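Local coordinates for conserved hypothetical protein, putative anti-sigma factor (Parabacteroides distasonis, PDB 4M0N) that probably acts as an anti-sigma factor in signalling across the membrane, this piece holding its FecR domain and the FecR C-terminal domain, at residues 55-64 / 72-83. The protein carries 1 engineered substitution. Residues are numbered along the deposited sequence; the frame is centred on the assembly and turned at random.
Sequences FTSDIRLVEM and VMRDEGKPFIVR
Arg60 reaches across from the start of its strand to the loop of 72-83 and shows how one guanidinium can tie a turn to the sheet beside it. NE and NH2 approach Lys78 O side-on, the NH2 bond (2.8 Å) running nearly straight out from the carbonyl, while NH1 meets Met73 O at 2.7 Å in the guanidinium plane. With the edge thus occupied, the faces are packed by carbon: Phe80 CB lies over one and Asp75 CB over the other, 3.5 Å from NH2. A bend at chi3 (-74°) turns the group toward these two carbonyls, and its plane stands 86° from that of the Phe80 ring. Cut back to an alanine, this position would probably leave Lys78 O and Met73 O without these donors and the 73-79 loop, with its Asp75-Lys78 type I turn, less firmly held to the strand. Lys78 makes the return reach: its extended chain passes Arg60 CG and delivers NZ to Phe55 O (2.8 Å), from above the carbonyl plane. Beyond this exchange the strands run parallel, bonded from Arg60 N to Pro79 O through Met64 N to Arg83 O. On one face of the sheet Leu61 CD1 touches Ile81 CG2 (3.7 Å) and sits centrally over the Arg83 guanidinium; a water bridges Arg83 NH1 to Glu63 OE2, though the stronger partners of these two charges are Asp88 and Arg50. On the other, Val62 CG2 meets the Phe80 ring obliquely and Val82 CG2 at 4.1 Å. That face packs inward on Phe70 and Phe96 of the second sheet; Arg60 NH1 also makes a salt bridge with Asp37, in the loop between strands 31-34 and 40-43. Within the FecR domain's mixed sheet, 60-65 and 80-83 form the parallel pair, joined through strand 67-72 of the second sheet and flanked by antiparallel strands 48-51 and 88-91.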
ATOM      1  N   PHE A  55     -22.745 -10.808  -3.048  1.00 33.40           N
ATOM      2  CA  PHE A  55     -22.472 -10.961  -1.621  1.00 35.11           C
ATOM      3  C   PHE A  55     -23.712 -11.650  -1.021  1.00 40.50           C
ATOM      4  O   PHE A  55     -24.713 -10.993  -0.723  1.00 43.59           O
ATOM      5  CB  PHE A  55     -22.245  -9.602  -0.934  1.00 31.63           C
ATOM      6  CG  PHE A  55     -20.932  -8.942  -1.278  1.00 26.86           C
ATOM      7  CD1 PHE A  55     -19.731  -9.597  -1.026  1.00 25.70           C
ATOM      8  CD2 PHE A  55     -20.891  -7.642  -1.783  1.00 26.69           C
ATOM      9  CE1 PHE A  55     -18.514  -8.973  -1.296  1.00 22.74           C
ATOM     10  CE2 PHE A  55     -19.680  -7.028  -2.076  1.00 24.71           C
ATOM     11  CZ  PHE A  55     -18.506  -7.689  -1.832  1.00 23.99           C
ATOM     12  N   THR A  56     -23.653 -12.967  -0.883  1.00 46.36           N
ATOM     13  CA  THR A  56     -24.821 -13.736  -0.428  1.00 55.87           C
ATOM     14  C   THR A  56     -24.816 -14.015   1.078  1.00 58.52           C
ATOM     15  O   THR A  56     -25.838 -14.434   1.632  1.00 58.97           O
ATOM     16  CB  THR A  56     -24.945 -15.077  -1.184  1.00 52.56           C
ATOM     17  OG1 THR A  56     -23.742 -15.839  -1.022  1.00 52.13           O
ATOM     18  CG2 THR A  56     -25.202 -14.834  -2.668  1.00 48.62           C
ATOM     19  N   SER A  57     -23.681 -13.798   1.742  1.00 47.29           N
ATOM     20  CA  SER A  57     -23.584 -14.120   3.168  1.00 52.04           C
ATOM     21  C   SER A  57     -24.005 -12.916   4.018  1.00 49.92           C
ATOM     22  O   SER A  57     -24.463 -11.909   3.476  1.00 56.59           O
ATOM     23  CB  SER A  57     -22.167 -14.571   3.509  1.00 53.01           C
ATOM     24  OG  SER A  57     -21.259 -13.512   3.327  1.00 50.42           O
ATOM     25  N   ASP A  58     -23.867 -13.032   5.341  1.00 42.60           N
ATOM     26  CA  ASP A  58     -24.142 -11.915   6.259  1.00 42.02           C
ATOM     27  C   ASP A  58     -22.978 -10.910   6.345  1.00 34.82           C
ATOM     28  O   ASP A  58     -23.048  -9.917   7.081  1.00 33.97           O
ATOM     29  CB  ASP A  58     -24.453 -12.436   7.668  1.00 41.19           C
ATOM     30  CG  ASP A  58     -23.295 -13.221   8.279  1.00 53.41           C
ATOM     31  OD1 ASP A  58     -22.755 -14.120   7.597  1.00 60.69           O
ATOM     32  OD2 ASP A  58     -22.924 -12.938   9.440  1.00 64.82           O
ATOM     33  N   ILE A  59     -21.898 -11.180   5.622  1.00 34.16           N
ATOM     34  CA  ILE A  59     -20.791 -10.242   5.563  1.00 31.84           C
ATOM     35  C   ILE A  59     -20.459 -10.047   4.100  1.00 28.84           C
ATOM     36  O   ILE A  59     -20.739 -10.912   3.262  1.00 31.80           O
ATOM     37  CB  ILE A  59     -19.544 -10.749   6.330  1.00 31.79           C
ATOM     38  CG1 ILE A  59     -19.057 -12.080   5.763  1.00 34.61           C
ATOM     39  CG2 ILE A  59     -19.863 -10.912   7.809  1.00 34.88           C
ATOM     40  CD1 ILE A  59     -17.663 -12.464   6.223  1.00 38.51           C
ATOM     41  N   ARG A  60     -19.919  -8.883   3.789  1.00 24.41           N
ATOM     42  CA  ARG A  60     -19.401  -8.619   2.476  1.00 22.00           C
ATOM     43  C   ARG A  60     -17.889  -8.850   2.563  1.00 22.77           C
ATOM     44  O   ARG A  60     -17.175  -7.972   3.012  1.00 23.49           O
ATOM     45  CB  ARG A  60     -19.682  -7.166   2.112  1.00 22.01           C
ATOM     46  CG  ARG A  60     -21.157  -6.866   1.939  1.00 24.18           C
ATOM     47  CD  ARG A  60     -21.397  -5.382   1.731  1.00 23.43           C
ATOM     48  NE  ARG A  60     -21.231  -4.633   2.956  1.00 23.53           N
ATOM     49  CZ  ARG A  60     -21.070  -3.309   3.033  1.00 24.17           C
ATOM     50  NH1 ARG A  60     -21.019  -2.560   1.945  1.00 24.62           N
ATOM     51  NH2 ARG A  60     -20.989  -2.712   4.215  1.00 22.93           N
ATOM     52  N   LEU A  61     -17.421 -10.015   2.118  1.00 20.94           N
ATOM     53  CA  LEU A  61     -16.015 -10.408   2.266  1.00 23.11           C
ATOM     54  C   LEU A  61     -15.248 -10.381   0.957  1.00 21.56           C
ATOM     55  O   LEU A  61     -15.688 -10.956  -0.032  1.00 21.16           O
ATOM     56  CB  LEU A  61     -15.936 -11.831   2.822  1.00 24.76           C
ATOM     57  CG  LEU A  61     -14.525 -12.417   2.979  1.00 26.56           C
ATOM     58  CD1 LEU A  61     -13.815 -11.731   4.125  1.00 26.15           C
ATOM     59  CD2 LEU A  61     -14.662 -13.909   3.229  1.00 28.87           C
ATOM     60  N   VAL A  62     -14.092  -9.721   0.959  1.00 17.32           N
ATOM     61  CA  VAL A  62     -13.142  -9.795  -0.136  1.00 16.63           C
ATOM     62  C   VAL A  62     -11.769 -10.179   0.442  1.00 15.67           C
ATOM     63  O   VAL A  62     -11.507 -10.004   1.653  1.00 14.76           O
ATOM     64  CB  VAL A  62     -13.112  -8.526  -1.002  1.00 17.11           C
ATOM     65  CG1 VAL A  62     -14.524  -8.158  -1.473  1.00 17.82           C
ATOM     66  CG2 VAL A  62     -12.453  -7.358  -0.284  1.00 18.14           C
ATOM     67  N   GLU A  63     -10.946 -10.793  -0.401  1.00 15.59           N
ATOM     68  CA  GLU A  63      -9.578 -11.163  -0.039  1.00 16.14           C
ATOM     69  C   GLU A  63      -8.650 -10.389  -0.926  1.00 15.55           C
ATOM     70  O   GLU A  63      -8.907 -10.234  -2.120  1.00 16.32           O
ATOM     71  CB  GLU A  63      -9.313 -12.667  -0.205  1.00 18.17           C
ATOM     72  CG  GLU A  63     -10.014 -13.543   0.824  1.00 20.08           C
ATOM     73  CD  GLU A  63      -9.752 -15.030   0.603  1.00 27.06           C
ATOM     74  OE1 GLU A  63      -9.268 -15.406  -0.472  1.00 27.55           O
ATOM     75  OE2 GLU A  63     -10.065 -15.817   1.506  1.00 30.76           O
ATOM     76  N   MET A  64      -7.575  -9.858  -0.352  1.00 15.99           N
ATOM     77  CA  MET A  64      -6.686  -9.054  -1.117  1.00 14.90           C
ATOM     78  C   MET A  64      -5.255  -9.228  -0.663  1.00 14.92           C
ATOM     79  O   MET A  64      -4.982  -9.409   0.522  1.00 14.43           O
ATOM     80  CB  MET A  64      -7.116  -7.585  -0.989  1.00 16.23           C
ATOM     81  CG  MET A  64      -6.384  -6.662  -1.928  1.00 18.24           C
ATOM     82  SD  MET A  64      -4.880  -5.899  -1.291  1.00 20.83           S
ATOM     83  CE  MET A  64      -5.602  -4.904   0.021  1.00 19.50           C
ATOM     84  N   VAL A  72     -16.170   2.044   0.923  1.00 20.21           N
ATOM     85  CA  VAL A  72     -17.222   1.097   1.220  1.00 19.62           C
ATOM     86  C   VAL A  72     -18.582   1.729   1.443  1.00 25.82           C
ATOM     87  O   VAL A  72     -18.747   2.556   2.315  1.00 25.22           O
ATOM     88  CB  VAL A  72     -16.863   0.207   2.437  1.00 19.09           C
ATOM     89  CG1 VAL A  72     -18.034  -0.725   2.779  1.00 20.10           C
ATOM     90  CG2 VAL A  72     -15.620  -0.599   2.124  1.00 19.90           C
ATOM     91  N   MET A  73     -19.541   1.291   0.625  1.00 29.36           N
ATOM     92  CA  MET A  73     -20.940   1.645   0.768  1.00 29.11           C
ATOM     93  C   MET A  73     -21.500   1.216   2.123  1.00 32.11           C
ATOM     94  O   MET A  73     -21.367   0.071   2.522  1.00 27.98           O
ATOM     95  CB  MET A  73     -21.719   0.985  -0.364  1.00 31.17           C
ATOM     96  CG  MET A  73     -21.708   1.779  -1.659  1.00 36.06           C
ATOM     97  SD  MET A  73     -22.826   3.214  -1.634  1.00 43.76           S
ATOM     98  CE  MET A  73     -24.180   2.593  -0.686  1.00 37.69           C
ATOM     99  N   ARG A  74     -22.125   2.158   2.832  1.00 31.80           N
ATOM    100  CA  ARG A  74     -22.557   1.902   4.180  1.00 35.71           C
ATOM    101  C   ARG A  74     -23.673   0.882   4.140  1.00 39.27           C
ATOM    102  O   ARG A  74     -24.657   1.046   3.427  1.00 44.15           O
ATOM    103  CB  ARG A  74     -23.022   3.171   4.899  1.00 42.79           C
ATOM    104  CG  ARG A  74     -23.313   2.918   6.372  1.00 44.32           C
ATOM    105  CD  ARG A  74     -23.614   4.192   7.145  1.00 49.28           C
ATOM    106  NE  ARG A  74     -23.599   3.906   8.578  1.00 53.26           N
ATOM    107  CZ  ARG A  74     -22.508   3.859   9.342  1.00 53.50           C
ATOM    108  NH1 ARG A  74     -21.306   4.113   8.840  1.00 50.16           N
ATOM    109  NH2 ARG A  74     -22.622   3.567  10.633  1.00 59.34           N
ATOM    110  N   ASP A  75     -23.447  -0.206   4.860  1.00 45.39           N
ATOM    111  CA  ASP A  75     -24.486  -1.144   5.208  1.00 41.61           C
ATOM    112  C   ASP A  75     -24.204  -1.568   6.646  1.00 43.02           C
ATOM    113  O   ASP A  75     -23.352  -2.417   6.897  1.00 38.62           O
ATOM    114  CB  ASP A  75     -24.492  -2.333   4.250  1.00 40.32           C
ATOM    115  CG  ASP A  75     -25.731  -3.189   4.396  1.00 40.46           C
ATOM    116  OD1 ASP A  75     -26.290  -3.247   5.508  1.00 40.80           O
ATOM    117  OD2 ASP A  75     -26.129  -3.824   3.406  1.00 45.86           O
ATOM    118  N   GLU A  76     -24.897  -0.940   7.595  1.00 44.14           N
ATOM    119  CA  GLU A  76     -24.742  -1.292   9.009  1.00 49.35           C
ATOM    120  C   GLU A  76     -25.130  -2.753   9.257  1.00 48.68           C
ATOM    121  O   GLU A  76     -24.560  -3.421  10.120  1.00 52.33           O
ATOM    122  CB  GLU A  76     -25.582  -0.375   9.905  1.00 53.29           C
ATOM    123  CG  GLU A  76     -25.099   1.069   9.982  1.00 61.75           C
ATOM    124  CD  GLU A  76     -25.946   1.929  10.920  1.00 72.74           C
ATOM    125  OE1 GLU A  76     -27.165   1.674  11.043  1.00 77.63           O
ATOM    126  OE2 GLU A  76     -25.396   2.872  11.534  1.00 73.87           O
ATOM    127  N   GLY A  77     -26.090  -3.244   8.481  1.00 48.35           N
ATOM    128  CA  GLY A  77     -26.559  -4.621   8.614  1.00 47.87           C
ATOM    129  C   GLY A  77     -25.622  -5.685   8.079  1.00 48.33           C
ATOM    130  O   GLY A  77     -25.871  -6.871   8.282  1.00 45.09           O
ATOM    131  N   LYS A  78     -24.541  -5.269   7.408  1.00 38.37           N
ATOM    132  CA  LYS A  78     -23.706  -6.192   6.660  1.00 35.79           C
ATOM    133  C   LYS A  78     -22.273  -5.649   6.637  1.00 28.52           C
ATOM    134  O   LYS A  78     -21.917  -4.861   5.767  1.00 31.56           O
ATOM    135  CB  LYS A  78     -24.262  -6.337   5.241  1.00 38.09           C
ATOM    136  CG  LYS A  78     -24.064  -7.704   4.614  1.00 41.02           C
ATOM    137  CD  LYS A  78     -24.885  -7.808   3.336  1.00 43.86           C
ATOM    138  CE  LYS A  78     -24.444  -8.969   2.457  1.00 45.76           C
ATOM    139  NZ  LYS A  78     -25.210  -9.014   1.179  1.00 46.42           N
ATOM    140  N   PRO A  79     -21.468  -6.030   7.633  1.00 24.39           N
ATOM    141  CA  PRO A  79     -20.105  -5.523   7.657  1.00 23.67           C
ATOM    142  C   PRO A  79     -19.351  -5.928   6.405  1.00 22.26           C
ATOM    143  O   PRO A  79     -19.639  -6.984   5.803  1.00 28.59           O
ATOM    144  CB  PRO A  79     -19.493  -6.213   8.869  1.00 24.07           C
ATOM    145  CG  PRO A  79     -20.651  -6.565   9.745  1.00 26.58           C
ATOM    146  CD  PRO A  79     -21.768  -6.884   8.796  1.00 26.27           C
ATOM    147  N   PHE A  80     -18.403  -5.085   6.018  1.00 19.96           N
ATOM    148  CA  PHE A  80     -17.529  -5.345   4.885  1.00 19.20           C
ATOM    149  C   PHE A  80     -16.180  -5.730   5.469  1.00 17.87           C
ATOM    150  O   PHE A  80     -15.690  -5.023   6.331  1.00 16.92           O
ATOM    151  CB  PHE A  80     -17.378  -4.054   4.077  1.00 18.06           C
ATOM    152  CG  PHE A  80     -16.691  -4.236   2.767  1.00 16.96           C
ATOM    153  CD1 PHE A  80     -15.293  -4.293   2.685  1.00 16.47           C
ATOM    154  CD2 PHE A  80     -17.435  -4.315   1.594  1.00 17.83           C
ATOM    155  CE1 PHE A  80     -14.676  -4.458   1.454  1.00 16.11           C
ATOM    156  CE2 PHE A  80     -16.816  -4.494   0.368  1.00 16.58           C
ATOM    157  CZ  PHE A  80     -15.432  -4.557   0.293  1.00 15.87           C
ATOM    158  N   ILE A  81     -15.607  -6.830   4.998  1.00 16.10           N
ATOM    159  CA  ILE A  81     -14.309  -7.280   5.496  1.00 16.97           C
ATOM    160  C   ILE A  81     -13.306  -7.403   4.370  1.00 15.61           C
ATOM    161  O   ILE A  81     -13.526  -8.129   3.371  1.00 16.01           O
ATOM    162  CB  ILE A  81     -14.421  -8.609   6.243  1.00 19.18           C
ATOM    163  CG1 ILE A  81     -15.311  -8.452   7.471  1.00 22.02           C
ATOM    164  CG2 ILE A  81     -13.017  -9.099   6.609  1.00 19.26           C
ATOM    165  CD1 ILE A  81     -15.489  -9.721   8.281  1.00 26.69           C
ATOM    166  N   VAL A  82     -12.194  -6.694   4.514  1.00 13.72           N
ATOM    167  CA  VAL A  82     -11.066  -6.919   3.619  1.00 13.98           C
ATOM    168  C   VAL A  82     -10.135  -7.878   4.362  1.00 14.37           C
ATOM    169  O   VAL A  82      -9.561  -7.527   5.390  1.00 13.59           O
ATOM    170  CB  VAL A  82     -10.320  -5.631   3.279  1.00 13.55           C
ATOM    171  CG1 VAL A  82      -9.073  -5.974   2.438  1.00 14.71           C
ATOM    172  CG2 VAL A  82     -11.231  -4.643   2.566  1.00 13.51           C
ATOM    173  N   ARG A  83     -10.015  -9.082   3.841  1.00 13.69           N
ATOM    174  CA  ARG A  83      -9.200 -10.121   4.452  1.00 14.84           C
ATOM    175  C   ARG A  83      -7.854 -10.198   3.776  1.00 14.99           C
ATOM    176  O   ARG A  83      -7.732 -10.534   2.582  1.00 15.07           O
ATOM    177  CB  ARG A  83      -9.898 -11.476   4.370  1.00 16.55           C
ATOM    178  CG  ARG A  83      -9.069 -12.656   4.882  1.00 16.80           C
ATOM    179  CD  ARG A  83      -9.986 -13.787   5.310  1.00 19.24           C
ATOM    180  NE  ARG A  83     -10.787 -13.379   6.448  1.00 20.29           N
ATOM    181  CZ  ARG A  83     -11.945 -13.923   6.805  1.00 23.65           C
ATOM    182  NH1 ARG A  83     -12.446 -14.966   6.142  1.00 26.14           N
ATOM    183  NH2 ARG A  83     -12.584 -13.450   7.873  1.00 22.85           N
TER
HETATM  184  O   HOH W   1     -11.853 -16.098   3.576  1.00 30.03           O